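Uncharacterized protein lp_2664 (Lactobacillus plantarum WCFS1, PDB 2PJQ) is of unknown function but belongs to the HD-domain family, so it may act as a metal-dependent phosphohydrolase. Local coordinates at residues Q16-A19 / L20-A24; R37-R40 / L41-L45; L142-S145 / G146-G149; I176-F179 / Y180-F184; K185-A188 / L189-T192. All blocks are in the same frame, centred on the assembly; numbering follows the deposited sequence.

Overall arrangement
All five contacts are local, each joining neighbouring turns of one chain segment in an all-helical fold. Contacts 1 and 2 lie on successive helices, 9-22 and 32-49, with centres about 17 Å apart. Contacts 3, 4 and 5 form a touching series: L142 of contact 3 packs on F179 of contact 4, and Y180 of contact 4 on K185 of contact 5. T192 of contact 5 extends the chain of touches to L45 of contact 2, while contact 1 touches none of the others. H34, H63, D64 and D128 converge as in a possible HD-type site, with no metal bound here; L23 of contact 1 and V38 of contact 2 touch this group. Contacts 2 and 3 also touch the second subunit.

Contact 1 of 5, residues Q16-A19 / L20-A24; sequences QTYA and LQKLA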
loop_
_atom_site.group_PDB
_atom_site.type_symbol
_atom_site.label_atom_id
_atom_site.label_comp_id
_atom_site.label_asym_id
_atom_site.label_seq_id
_atom_site.Cartn_x
_atom_site.Cartn_y
_atom_site.Cartn_z
ATOM N N GLN B 16 -12.851 -24.560 4.569
ATOM C CA GLN B 16 -11.607 -24.021 4.013
ATOM C C GLN B 16 -11.873 -23.773 2.536
ATOM O O GLN B 16 -11.638 -22.668 2.008
ATOM C CB GLN B 16 -10.468 -25.025 4.154
ATOM C CG GLN B 16 -9.117 -24.480 3.679
ATOM C CD GLN B 16 -8.035 -25.555 3.582
ATOM O OE1 GLN B 16 -7.935 -26.454 4.428
ATOM N NE2 GLN B 16 -7.212 -25.456 2.551
ATOM N N THR B 17 -12.387 -24.815 1.888
ATOM C CA THR B 17 -12.701 -24.748 0.482
ATOM C C THR B 17 -13.634 -23.598 0.263
ATOM O O THR B 17 -13.408 -22.779 -0.617
ATOM C CB THR B 17 -13.401 -26.011 -0.025
ATOM O OG1 THR B 17 -12.625 -27.156 0.306
ATOM C CG2 THR B 17 -13.556 -25.961 -1.530
ATOM N N TYR B 18 -14.686 -23.524 1.060
ATOM C CA TYR B 18 -15.633 -22.439 0.896
ATOM C C TYR B 18 -14.959 -21.068 0.995
ATOM O O TYR B 18 -15.130 -20.202 0.123
ATOM C CB TYR B 18 -16.738 -22.539 1.938
ATOM C CG TYR B 18 -17.832 -21.535 1.709
ATOM C CD1 TYR B 18 -18.701 -21.657 0.620
ATOM C CD2 TYR B 18 -17.957 -20.422 2.535
ATOM C CE1 TYR B 18 -19.657 -20.699 0.354
ATOM C CE2 TYR B 18 -18.914 -19.450 2.279
ATOM C CZ TYR B 18 -19.758 -19.595 1.184
ATOM O OH TYR B 18 -20.669 -18.607 0.920
ATOM N N ALA B 19 -14.194 -20.883 2.065
ATOM C CA ALA B 19 -13.502 -19.631 2.312
ATOM C C ALA B 19 -12.639 -19.197 1.133
ATOM O O ALA B 19 -12.858 -18.133 0.552
ATOM C CB ALA B 19 -12.651 -19.762 3.551
ATOM N N LEU B 20 -11.646 -20.012 0.784
ATOM C CA LEU B 20 -10.755 -19.680 -0.326
ATOM C C LEU B 20 -11.493 -19.355 -1.637
ATOM O O LEU B 20 -11.061 -18.491 -2.390
ATOM C CB LEU B 20 -9.743 -20.811 -0.545
ATOM C CG LEU B 20 -8.836 -21.100 0.657
ATOM C CD1 LEU B 20 -8.130 -22.406 0.459
ATOM C CD2 LEU B 20 -7.843 -19.982 0.849
ATOM N N GLN B 21 -12.598 -20.026 -1.932
ATOM C CA GLN B 21 -13.314 -19.695 -3.160
ATOM C C GLN B 21 -13.877 -18.275 -3.100
ATOM O O GLN B 21 -13.623 -17.465 -3.987
ATOM C CB GLN B 21 -14.452 -20.686 -3.417
ATOM C CG GLN B 21 -14.165 -21.635 -4.556
ATOM C CD GLN B 21 -13.100 -22.665 -4.205
ATOM O OE1 GLN B 21 -12.165 -22.378 -3.440
ATOM N NE2 GLN B 21 -13.227 -23.869 -4.774
ATOM N N LYS B 22 -14.628 -17.974 -2.046
ATOM C CA LYS B 22 -15.239 -16.664 -1.885
ATOM C C LYS B 22 -14.255 -15.514 -1.810
ATOM O O LYS B 22 -14.648 -14.352 -1.952
ATOM C CB LYS B 22 -16.125 -16.635 -0.634
ATOM C CG LYS B 22 -17.435 -17.378 -0.770
ATOM C CD LYS B 22 -18.347 -16.710 -1.777
ATOM C CE LYS B 22 -19.612 -17.519 -1.961
ATOM N NZ LYS B 22 -20.740 -16.668 -2.448
ATOM N N LEU B 23 -12.981 -15.816 -1.570
ATOM C CA LEU B 23 -11.987 -14.749 -1.487
ATOM C C LEU B 23 -11.034 -14.704 -2.655
ATOM O O LEU B 23 -9.988 -14.081 -2.577
ATOM C CB LEU B 23 -11.202 -14.830 -0.180
ATOM C CG LEU B 23 -12.067 -14.401 0.998
ATOM C CD1 LEU B 23 -11.289 -14.581 2.281
ATOM C CD2 LEU B 23 -12.508 -12.960 0.821
ATOM N N ALA B 24 -11.395 -15.381 -3.734
ATOM C CA ALA B 24 -10.578 -15.358 -4.931
ATOM C C ALA B 24 -10.882 -13.995 -5.565
ATOM O O ALA B 24 -11.999 -13.474 -5.438
ATOM C CB ALA B 24 -10.983 -16.487 -5.863
#
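K22 passes over one face of the Y18 ring, four residues further along helix 9-22. Its CG stands 4.1 Å from the centroid of the Y18 ring and 25° off the ring normal, which makes this a CH-pi contact displaced toward the rim. The aliphatic chain then runs outward, bringing K22 CE to 3.3 Å from Y18 OH. A bend at chi2 (-66°) turns the lysine along the ring toward its hydroxyl end. The closer-packed side holds A19, L20 and L23. The L20 and Q16 side chains run alongside each other, with L20 CD1 3.8 Å from Q16 NE2, and L20 N bonds to Q16 O at 2.9 Å. The ladder continues with K22 N to Y18 O at 3.1 Å, then fades: the bond from L23 N to A19 O is weak, with an angle of 128° at the hydrogen, as expected where L23 leaves helical geometry. T17, Q21 and K22 make up the solvent side, where T17 OG1 is satisfied by the carbonyl of T13. Three helices receive this end of helix 9-22. W61 of helix 53-62 meets Q16, A19 and L20, L35 of helix 32-49 meets L20 and L23, and helix 74-87 lies beside Y18 through D80, L81 and Q84.

Contact 2 of 5, residues R37-R40 / L41-L45; sequences RVNR and LARRL
R37 and L41 meet on one flank of helix 32-49, within the HD-domain range of the chain, in regular alpha-helical i to i+4 spacing. The carbonyl of R37 accepts L41 N at 2.9 Å, and the L41 branch folds back along the same carbonyl, with CD1 3.4 Å from R37 O. CG stands beside the backbone N of L41 (chi1 -81°), which brings the branch to that oxygen. The other end of R37 leads away, where NE makes a salt bridge with D131. Replacing L41 by an alanine is likely to uncover this side of the R37 carbonyl and remove packing against D220 of the second subunit. V38 comes next: its carbonyl takes A42 N at 2.7 Å and a weak second bond from L41 N, while its side chain turns to A127 and D128 of helix 119-130. N39 O accepts R43 N at 2.9 Å, and N39 ND2 lies near the plane of the R43 guanidinium, at its edge, 4.4 Å from R43 NH2. R40 closes the segment, and its carbonyl receives R44 N in a long, weak bond of 3.4 Å.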
loop_
_atom_site.group_PDB
_atom_site.type_symbol
_atom_site.label_atom_id
_atom_site.label_comp_id
_atom_site.label_asym_id
_atom_site.label_seq_id
_atom_site.Cartn_x
_atom_site.Cartn_y
_atom_site.Cartn_z
ATOM N N ARG B 37 -1.915 -17.459 6.185
ATOM C CA ARG B 37 -1.058 -16.982 7.266
ATOM C C ARG B 37 -1.827 -16.998 8.595
ATOM O O ARG B 37 -1.327 -17.488 9.618
ATOM C CB ARG B 37 -0.576 -15.564 6.995
ATOM C CG ARG B 37 0.702 -15.469 6.195
ATOM C CD ARG B 37 1.252 -14.072 6.315
ATOM N NE ARG B 37 0.322 -13.092 5.783
ATOM C CZ ARG B 37 0.081 -12.958 4.490
ATOM N NH1 ARG B 37 0.715 -13.746 3.637
ATOM N NH2 ARG B 37 -0.791 -12.050 4.054
ATOM N N VAL B 38 -3.034 -16.440 8.579
ATOM C CA VAL B 38 -3.849 -16.432 9.769
ATOM C C VAL B 38 -4.070 -17.882 10.172
ATOM O O VAL B 38 -3.846 -18.250 11.313
ATOM C CB VAL B 38 -5.227 -15.763 9.533
ATOM C CG1 VAL B 38 -6.196 -16.189 10.628
ATOM C CG2 VAL B 38 -5.097 -14.240 9.555
ATOM N N ASN B 39 -4.505 -18.711 9.235
ATOM C CA ASN B 39 -4.759 -20.105 9.555
ATOM C C ASN B 39 -3.581 -20.692 10.316
ATOM O O ASN B 39 -3.704 -21.081 11.471
ATOM C CB ASN B 39 -4.982 -20.912 8.288
ATOM C CG ASN B 39 -5.403 -22.335 8.576
ATOM O OD1 ASN B 39 -6.527 -22.576 9.012
ATOM N ND2 ASN B 39 -4.501 -23.285 8.343
ATOM N N ARG B 40 -2.435 -20.753 9.652
ATOM C CA ARG B 40 -1.219 -21.285 10.244
ATOM C C ARG B 40 -0.887 -20.669 11.608
ATOM O O ARG B 40 -0.292 -21.326 12.459
ATOM C CB ARG B 40 -0.077 -21.106 9.242
ATOM C CG ARG B 40 1.266 -20.695 9.809
ATOM C CD ARG B 40 2.239 -20.514 8.654
ATOM N NE ARG B 40 1.701 -19.608 7.641
ATOM C CZ ARG B 40 2.284 -19.340 6.476
ATOM N NH1 ARG B 40 3.445 -19.908 6.158
ATOM N NH2 ARG B 40 1.704 -18.504 5.625
ATOM N N LEU B 41 -1.280 -19.414 11.814
ATOM C CA LEU B 41 -1.057 -18.721 13.094
ATOM C C LEU B 41 -2.073 -19.211 14.128
ATOM O O LEU B 41 -1.731 -19.450 15.288
ATOM C CB LEU B 41 -1.224 -17.204 12.927
ATOM C CG LEU B 41 -0.100 -16.333 12.360
ATOM C CD1 LEU B 41 -0.685 -15.004 11.911
ATOM C CD2 LEU B 41 0.982 -16.116 13.411
ATOM N N ALA B 42 -3.326 -19.344 13.695
ATOM C CA ALA B 42 -4.404 -19.796 14.560
ATOM C C ALA B 42 -4.055 -21.154 15.124
ATOM O O ALA B 42 -4.224 -21.407 16.315
ATOM C CB ALA B 42 -5.702 -19.882 13.774
ATOM N N ARG B 43 -3.548 -22.025 14.255
ATOM C CA ARG B 43 -3.202 -23.380 14.651
ATOM C C ARG B 43 -2.117 -23.409 15.715
ATOM O O ARG B 43 -2.258 -24.099 16.713
ATOM C CB ARG B 43 -2.791 -24.186 13.424
ATOM C CG ARG B 43 -2.567 -25.673 13.684
ATOM C CD ARG B 43 -1.997 -26.343 12.430
ATOM N NE ARG B 43 -2.968 -26.395 11.343
ATOM C CZ ARG B 43 -3.972 -27.266 11.296
ATOM N NH1 ARG B 43 -4.120 -28.155 12.274
ATOM N NH2 ARG B 43 -4.843 -27.241 10.288
ATOM N N ARG B 44 -1.039 -22.664 15.536
ATOM C CA ARG B 44 -0.012 -22.688 16.565
ATOM C C ARG B 44 -0.567 -22.159 17.891
ATOM O O ARG B 44 -0.427 -22.795 18.937
ATOM C CB ARG B 44 1.207 -21.855 16.171
ATOM C CG ARG B 44 2.249 -21.892 17.268
ATOM C CD ARG B 44 3.273 -20.797 17.195
ATOM N NE ARG B 44 3.975 -20.731 18.472
ATOM C CZ ARG B 44 4.892 -19.820 18.791
ATOM N NH1 ARG B 44 5.239 -18.876 17.926
ATOM N NH2 ARG B 44 5.457 -19.846 19.990
ATOM N N LEU B 45 -1.195 -20.989 17.829
ATOM C CA LEU B 45 -1.770 -20.339 19.004
ATOM C C LEU B 45 -2.805 -21.202 19.714
ATOM O O LEU B 45 -2.822 -21.265 20.938
ATOM C CB LEU B 45 -2.408 -19.001 18.601
ATOM C CG LEU B 45 -1.830 -17.649 19.059
ATOM C CD1 LEU B 45 -0.298 -17.605 18.999
ATOM C CD2 LEU B 45 -2.434 -16.568 18.164
#

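Contact 3 of 5, residues L142-S145 / G146-G149; sequences LYYS and GHVG
A glycine ends helix 134-148, and the contact is the last turn before it, in which Y144 and V148 pack together and G149 leaves the helix. G149 has positive phi (92°), a left-handed conformation in which a CB would collide with the carbonyl oxygen of V148, so the lack of a side chain fits the position. Its N still donates to S145 O at 2.8 Å, with a weak second bond to G146 O. Before that, V148 N bonds to Y144 O at 2.8 Å, H147 N to Y143 O at 3.3 Å and G146 N to L142 O at 2.9 Å, an unbroken i to i+4 series. The side-chain contact is a CH-pi one: V148 CG2 sits over one face of the Y144 ring, 3.9 Å from the centroid and 29° off the normal, with its closest approach to Y144 CZ at 3.5 Å. The valine crosses the ring obliquely, near the hydroxyl end. Y144 CG lies anti to its own N (chi1 176°), which carries the ring along the helix toward V148. H147 lies beside the same ring, its CD2 4.4 Å from Y144 CE1. S145 OG makes weak hydrogen bonds to A141 O and E150 OE1. Toward the rest of the chain, L142 packs on F179 and S145 on A175, both of helix 175-183. The second subunit packs on this turn as well, with its A139 on L142, its I152 on Y143 and its Y143 on S145.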
loop_
_atom_site.group_PDB
_atom_site.type_symbol
_atom_site.label_atom_id
_atom_site.label_comp_id
_atom_site.label_asym_id
_atom_site.label_seq_id
_atom_site.Cartn_x
_atom_site.Cartn_y
_atom_site.Cartn_z
ATOM N N LEU B 142 -1.632 -0.144 3.707
ATOM C CA LEU B 142 -1.665 0.736 2.552
ATOM C C LEU B 142 -2.179 0.084 1.272
ATOM O O LEU B 142 -2.745 0.754 0.402
ATOM C CB LEU B 142 -0.277 1.357 2.308
ATOM C CG LEU B 142 -0.080 2.548 3.246
ATOM C CD1 LEU B 142 0.473 2.078 4.598
ATOM C CD2 LEU B 142 0.825 3.537 2.580
ATOM N N TYR B 143 -1.974 -1.221 1.146
ATOM C CA TYR B 143 -2.428 -1.932 -0.043
ATOM C C TYR B 143 -3.944 -1.858 -0.117
ATOM O O TYR B 143 -4.537 -1.938 -1.191
ATOM C CB TYR B 143 -1.959 -3.373 0.019
ATOM C CG TYR B 143 -2.430 -4.213 -1.119
ATOM C CD1 TYR B 143 -3.705 -4.785 -1.112
ATOM C CD2 TYR B 143 -1.597 -4.467 -2.206
ATOM C CE1 TYR B 143 -4.137 -5.604 -2.163
ATOM C CE2 TYR B 143 -2.017 -5.283 -3.259
ATOM C CZ TYR B 143 -3.281 -5.847 -3.228
ATOM O OH TYR B 143 -3.671 -6.677 -4.245
ATOM N N TYR B 144 -4.569 -1.700 1.043
ATOM C CA TYR B 144 -6.013 -1.584 1.127
ATOM C C TYR B 144 -6.443 -0.175 0.708
ATOM O O TYR B 144 -7.455 0.008 0.019
ATOM C CB TYR B 144 -6.466 -1.853 2.553
ATOM C CG TYR B 144 -7.949 -1.659 2.753
ATOM C CD1 TYR B 144 -8.869 -2.554 2.216
ATOM C CD2 TYR B 144 -8.431 -0.562 3.453
ATOM C CE1 TYR B 144 -10.223 -2.349 2.378
ATOM C CE2 TYR B 144 -9.768 -0.354 3.616
ATOM C CZ TYR B 144 -10.662 -1.239 3.084
ATOM O OH TYR B 144 -12.005 -1.011 3.251
ATOM N N SER B 145 -5.665 0.815 1.132
ATOM C CA SER B 145 -5.934 2.210 0.814
ATOM C C SER B 145 -5.845 2.426 -0.683
ATOM O O SER B 145 -6.578 3.253 -1.235
ATOM C CB SER B 145 -4.929 3.119 1.504
ATOM O OG SER B 145 -4.803 2.763 2.860
ATOM N N GLY B 146 -4.932 1.704 -1.333
ATOM C CA GLY B 146 -4.809 1.824 -2.770
ATOM C C GLY B 146 -6.117 1.315 -3.347
ATOM O O GLY B 146 -6.820 1.995 -4.112
ATOM N N HIS B 147 -6.447 0.101 -2.937
ATOM C CA HIS B 147 -7.664 -0.553 -3.369
ATOM C C HIS B 147 -8.916 0.322 -3.224
ATOM O O HIS B 147 -9.697 0.470 -4.162
ATOM C CB HIS B 147 -7.839 -1.846 -2.572
ATOM C CG HIS B 147 -9.145 -2.535 -2.810
ATOM N ND1 HIS B 147 -9.529 -2.993 -4.049
ATOM C CD2 HIS B 147 -10.161 -2.834 -1.967
ATOM C CE1 HIS B 147 -10.725 -3.546 -3.961
ATOM N NE2 HIS B 147 -11.132 -3.462 -2.707
ATOM N N VAL B 148 -9.100 0.918 -2.058
ATOM C CA VAL B 148 -10.290 1.712 -1.820
ATOM C C VAL B 148 -10.206 3.161 -2.293
ATOM O O VAL B 148 -11.229 3.806 -2.487
ATOM C CB VAL B 148 -10.664 1.668 -0.303
ATOM C CG1 VAL B 148 -11.635 2.787 0.053
ATOM C CG2 VAL B 148 -11.272 0.326 0.031
ATOM N N GLY B 149 -9.002 3.677 -2.486
ATOM C CA GLY B 149 -8.883 5.058 -2.919
ATOM C C GLY B 149 -8.744 6.042 -1.766
ATOM O O GLY B 149 -8.791 7.254 -1.956
#

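Contact 4 of 5, residues I176-F179 / Y180-F184; sequences INHF and YEKLF
F179 and F184 form the aromatic part of the contact, at the end of helix 175-183. Their centroids are 5.8 Å apart and their planes 61° apart, an offset edge-to-face pair in which F179 offers the edge and F184 the face. Two CH-pi contacts reinforce it. F179 CB sits almost over the centre of the F184 ring, 3.8 Å from its centroid and 8° off the normal, while L183 CD1 stands over one face of the F179 ring at 4.0 Å from that centroid. Apolar contact continues at I176 CG2 and Y180 CE2, side by side at 4.1 Å. H178 lies alongside K182, its CE1 3.7 Å from the lysine CD. Among the backbone bonds, E181 N to N177 O (2.6 Å) is alpha-helical, whereas F184 N to F179 O (2.8 Å) spans five residues and marks the wider pi-type turn at 180-183. L183 N adds a weak bond of the same span to H178 O. That wider turn, with F184 CG beside its backbone N (chi1 -82°), brings the F184 ring back against F179 CB. An alanine in place of F184 would probably leave F179 CB and the edge of its ring without an aromatic face, and H207 without its stacking partner. Outside the two segments, the buried carboxylate of E181 pairs with R160. The chemistry thus divides the turn: F179 and L183 face helices 134-148 and 204-219, I176 and F184 face helix 204-219, and R160 probably offsets the cost of burying the glutamate.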
loop_
_atom_site.group_PDB
_atom_site.type_symbol
_atom_site.label_atom_id
_atom_site.label_comp_id
_atom_site.label_asym_id
_atom_site.label_seq_id
_atom_site.Cartn_x
_atom_site.Cartn_y
_atom_site.Cartn_z
ATOM N N ILE B 176 -2.227 6.712 7.313
ATOM C CA ILE B 176 -1.350 6.843 8.462
ATOM C C ILE B 176 -2.164 6.814 9.751
ATOM O O ILE B 176 -1.819 6.092 10.684
ATOM C CB ILE B 176 -0.534 8.159 8.413
ATOM C CG1 ILE B 176 0.432 8.143 7.223
ATOM C CG2 ILE B 176 0.256 8.332 9.708
ATOM C CD1 ILE B 176 1.605 7.180 7.374
ATOM N N ASN B 177 -3.249 7.582 9.804
ATOM C CA ASN B 177 -4.077 7.629 11.004
ATOM C C ASN B 177 -4.513 6.245 11.499
ATOM O O ASN B 177 -4.823 6.058 12.684
ATOM C CB ASN B 177 -5.319 8.497 10.771
ATOM C CG ASN B 177 -4.998 9.984 10.640
ATOM O OD1 ASN B 177 -3.947 10.465 11.080
ATOM N ND2 ASN B 177 -5.923 10.724 10.047
ATOM N N HIS B 178 -4.531 5.271 10.594
ATOM C CA HIS B 178 -4.935 3.923 10.955
ATOM C C HIS B 178 -3.967 3.284 11.940
ATOM O O HIS B 178 -4.381 2.522 12.807
ATOM C CB HIS B 178 -5.073 3.051 9.704
ATOM C CG HIS B 178 -5.931 1.846 9.919
ATOM N ND1 HIS B 178 -7.110 1.899 10.635
ATOM C CD2 HIS B 178 -5.776 0.556 9.544
ATOM C CE1 HIS B 178 -7.641 0.691 10.693
ATOM N NE2 HIS B 178 -6.851 -0.142 10.040
ATOM N N PHE B 179 -2.676 3.583 11.809
ATOM C CA PHE B 179 -1.702 3.024 12.740
ATOM C C PHE B 179 -2.013 3.619 14.102
ATOM O O PHE B 179 -2.189 2.898 15.075
ATOM C CB PHE B 179 -0.264 3.362 12.328
ATOM C CG PHE B 179 0.174 2.694 11.063
ATOM C CD1 PHE B 179 -0.246 3.166 9.831
ATOM C CD2 PHE B 179 0.956 1.560 11.100
ATOM C CE1 PHE B 179 0.109 2.512 8.649
ATOM C CE2 PHE B 179 1.313 0.898 9.920
ATOM C CZ PHE B 179 0.885 1.379 8.698
ATOM N N TYR B 180 -2.108 4.942 14.158
ATOM C CA TYR B 180 -2.407 5.624 15.407
ATOM C C TYR B 180 -3.738 5.174 15.972
ATOM O O TYR B 180 -3.829 4.821 17.146
ATOM C CB TYR B 180 -2.435 7.142 15.197
ATOM C CG TYR B 180 -1.065 7.770 15.069
ATOM C CD1 TYR B 180 -0.132 7.659 16.099
ATOM C CD2 TYR B 180 -0.682 8.438 13.897
ATOM C CE1 TYR B 180 1.152 8.186 15.968
ATOM C CE2 TYR B 180 0.602 8.971 13.757
ATOM C CZ TYR B 180 1.512 8.834 14.794
ATOM O OH TYR B 180 2.800 9.287 14.642
ATOM N N GLU B 181 -4.760 5.187 15.121
ATOM C CA GLU B 181 -6.123 4.813 15.501
ATOM C C GLU B 181 -6.367 3.344 15.831
ATOM O O GLU B 181 -7.271 3.020 16.612
ATOM C CB GLU B 181 -7.093 5.216 14.386
ATOM C CG GLU B 181 -7.229 6.706 14.207
ATOM C CD GLU B 181 -8.082 7.079 13.019
ATOM O OE1 GLU B 181 -9.107 6.408 12.770
ATOM O OE2 GLU B 181 -7.735 8.065 12.338
ATOM N N LYS B 182 -5.576 2.455 15.228
ATOM C CA LYS B 182 -5.764 1.027 15.432
ATOM C C LYS B 182 -4.492 0.209 15.582
ATOM O O LYS B 182 -4.078 -0.085 16.696
ATOM C CB LYS B 182 -6.623 0.458 14.291
ATOM C CG LYS B 182 -6.913 -1.042 14.402
ATOM C CD LYS B 182 -8.169 -1.460 13.653
ATOM C CE LYS B 182 -8.309 -2.970 13.614
ATOM N NZ LYS B 182 -7.632 -3.570 12.416
ATOM N N LEU B 183 -3.883 -0.159 14.462
ATOM C CA LEU B 183 -2.664 -0.980 14.432
ATOM C C LEU B 183 -1.622 -0.836 15.555
ATOM O O LEU B 183 -1.006 -1.829 15.953
ATOM C CB LEU B 183 -1.976 -0.789 13.082
ATOM C CG LEU B 183 -2.964 -0.903 11.919
ATOM C CD1 LEU B 183 -2.221 -0.837 10.581
ATOM C CD2 LEU B 183 -3.744 -2.208 12.060
ATOM N N PHE B 184 -1.410 0.382 16.055
ATOM C CA PHE B 184 -0.442 0.606 17.132
ATOM C C PHE B 184 -0.936 0.109 18.493
ATOM O O PHE B 184 -0.163 0.061 19.447
ATOM C CB PHE B 184 -0.090 2.101 17.264
ATOM C CG PHE B 184 0.961 2.599 16.285
ATOM C CD1 PHE B 184 1.700 1.720 15.491
ATOM C CD2 PHE B 184 1.211 3.966 16.172
ATOM C CE1 PHE B 184 2.670 2.205 14.593
ATOM C CE2 PHE B 184 2.170 4.463 15.284
ATOM C CZ PHE B 184 2.905 3.583 14.494
#

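Contact 5 of 5, residues K185-A188 / L189-T192; sequences KLAA and LMNT
K185 O is gripped by two backbone N-H groups, A188 N at 3.1 Å and L189 N at 3.3 Å, the latter in the carbonyl plane. One donor closes a three-residue span and the other a four-residue span, so this short helix, 186-189, is mixed in its bonding. L186 O is shared too, though both of its donors are weakly placed: L189 N at 2.8 Å has an angle of 129° at the hydrogen, and M190 N at 2.9 Å one of 117°. The bonds therefore lose their directness as the chain approaches M190, the first residue to leave helical geometry. M190 is modelled as selenomethionine, and its side chain folds back against the turn. Bends at chi2 (51°) and chi3 bring its CE within 3.6 Å of A187 CA and 4.1 Å of L186 CB, and the terminal methyl group lies against the backbone at L186 and A187. On another side, L189 CG lies 3.4 Å from K185 O, the carbonyl its own N uses. K185 sends its side chain away from the turn, where NZ bonds to E181 O in the preceding helix, 175-183. The segment links helix 175-183 to helix 193-198. L186 and L189 rest on R129 of helix 119-130, and M190 touches A195 and K196. Beyond the turn, the backbone N atoms of N191 and T192 both bond to the D126 carboxylate, and T192 packs on L45 and E49 of helix 32-49.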
loop_
_atom_site.group_PDB
_atom_site.type_symbol
_atom_site.label_atom_id
_atom_site.label_comp_id
_atom_site.label_asym_id
_atom_site.label_seq_id
_atom_site.Cartn_x
_atom_site.Cartn_y
_atom_site.Cartn_z
ATOM N N LYS B 185 -2.213 -0.258 18.588
ATOM C CA LYS B 185 -2.780 -0.732 19.863
ATOM C C LYS B 185 -2.986 -2.240 19.928
ATOM O O LYS B 185 -3.155 -2.809 21.004
ATOM C CB LYS B 185 -4.128 -0.070 20.143
ATOM C CG LYS B 185 -4.121 1.419 19.995
ATOM C CD LYS B 185 -5.545 1.933 19.922
ATOM C CE LYS B 185 -5.604 3.410 19.544
ATOM N NZ LYS B 185 -6.977 3.786 19.035
ATOM N N LEU B 186 -2.962 -2.893 18.779
ATOM C CA LEU B 186 -3.187 -4.325 18.738
ATOM C C LEU B 186 -2.336 -5.186 19.670
ATOM O O LEU B 186 -2.881 -6.018 20.383
ATOM C CB LEU B 186 -3.062 -4.822 17.292
ATOM C CG LEU B 186 -3.992 -4.115 16.304
ATOM C CD1 LEU B 186 -3.959 -4.806 14.962
ATOM C CD2 LEU B 186 -5.406 -4.114 16.858
ATOM N N ALA B 187 -1.023 -4.985 19.684
ATOM C CA ALA B 187 -0.120 -5.805 20.512
ATOM C C ALA B 187 -0.325 -5.689 22.024
ATOM O O ALA B 187 0.211 -6.481 22.810
ATOM C CB ALA B 187 1.346 -5.487 20.165
ATOM N N ALA B 188 -1.079 -4.687 22.440
ATOM C CA ALA B 188 -1.325 -4.508 23.853
ATOM C C ALA B 188 -2.623 -5.229 24.122
ATOM O O ALA B 188 -2.882 -5.659 25.243
ATOM C CB ALA B 188 -1.456 -3.025 24.179
ATOM N N LEU B 189 -3.422 -5.368 23.068
ATOM C CA LEU B 189 -4.722 -6.011 23.158
ATOM C C LEU B 189 -4.638 -7.506 22.882
ATOM O O LEU B 189 -5.593 -8.246 23.103
ATOM C CB LEU B 189 -5.708 -5.336 22.195
ATOM C CG LEU B 189 -6.063 -3.873 22.519
ATOM C CD1 LEU B 189 -7.093 -3.300 21.541
ATOM C CD2 LEU B 189 -6.607 -3.821 23.914
HETATM N N MSE B 190 -3.492 -7.950 22.402
HETATM C CA MSE B 190 -3.294 -9.354 22.108
HETATM C C MSE B 190 -3.742 -10.151 23.348
HETATM O O MSE B 190 -3.504 -9.726 24.481
HETATM C CB MSE B 190 -1.805 -9.580 21.813
HETATM C CG MSE B 190 -1.507 -10.516 20.669
HETATM SE SE MSE B 190 -2.450 -10.076 19.043
HETATM C CE MSE B 190 -1.562 -8.437 18.524
ATOM N N ASN B 191 -4.387 -11.296 23.144
ATOM C CA ASN B 191 -4.860 -12.124 24.255
ATOM C C ASN B 191 -3.858 -13.200 24.692
ATOM O O ASN B 191 -3.472 -13.268 25.858
ATOM C CB ASN B 191 -6.164 -12.820 23.871
ATOM C CG ASN B 191 -7.289 -11.858 23.611
ATOM O OD1 ASN B 191 -7.706 -11.129 24.502
ATOM N ND2 ASN B 191 -7.796 -11.856 22.384
ATOM N N THR B 192 -3.466 -14.050 23.744
ATOM C CA THR B 192 -2.526 -15.155 23.970
ATOM C C THR B 192 -1.145 -14.716 24.465
ATOM O O THR B 192 -0.612 -13.710 24.011
ATOM C CB THR B 192 -2.281 -15.934 22.672
ATOM O OG1 THR B 192 -3.411 -15.801 21.802
ATOM C CG2 THR B 192 -2.030 -17.399 22.985
#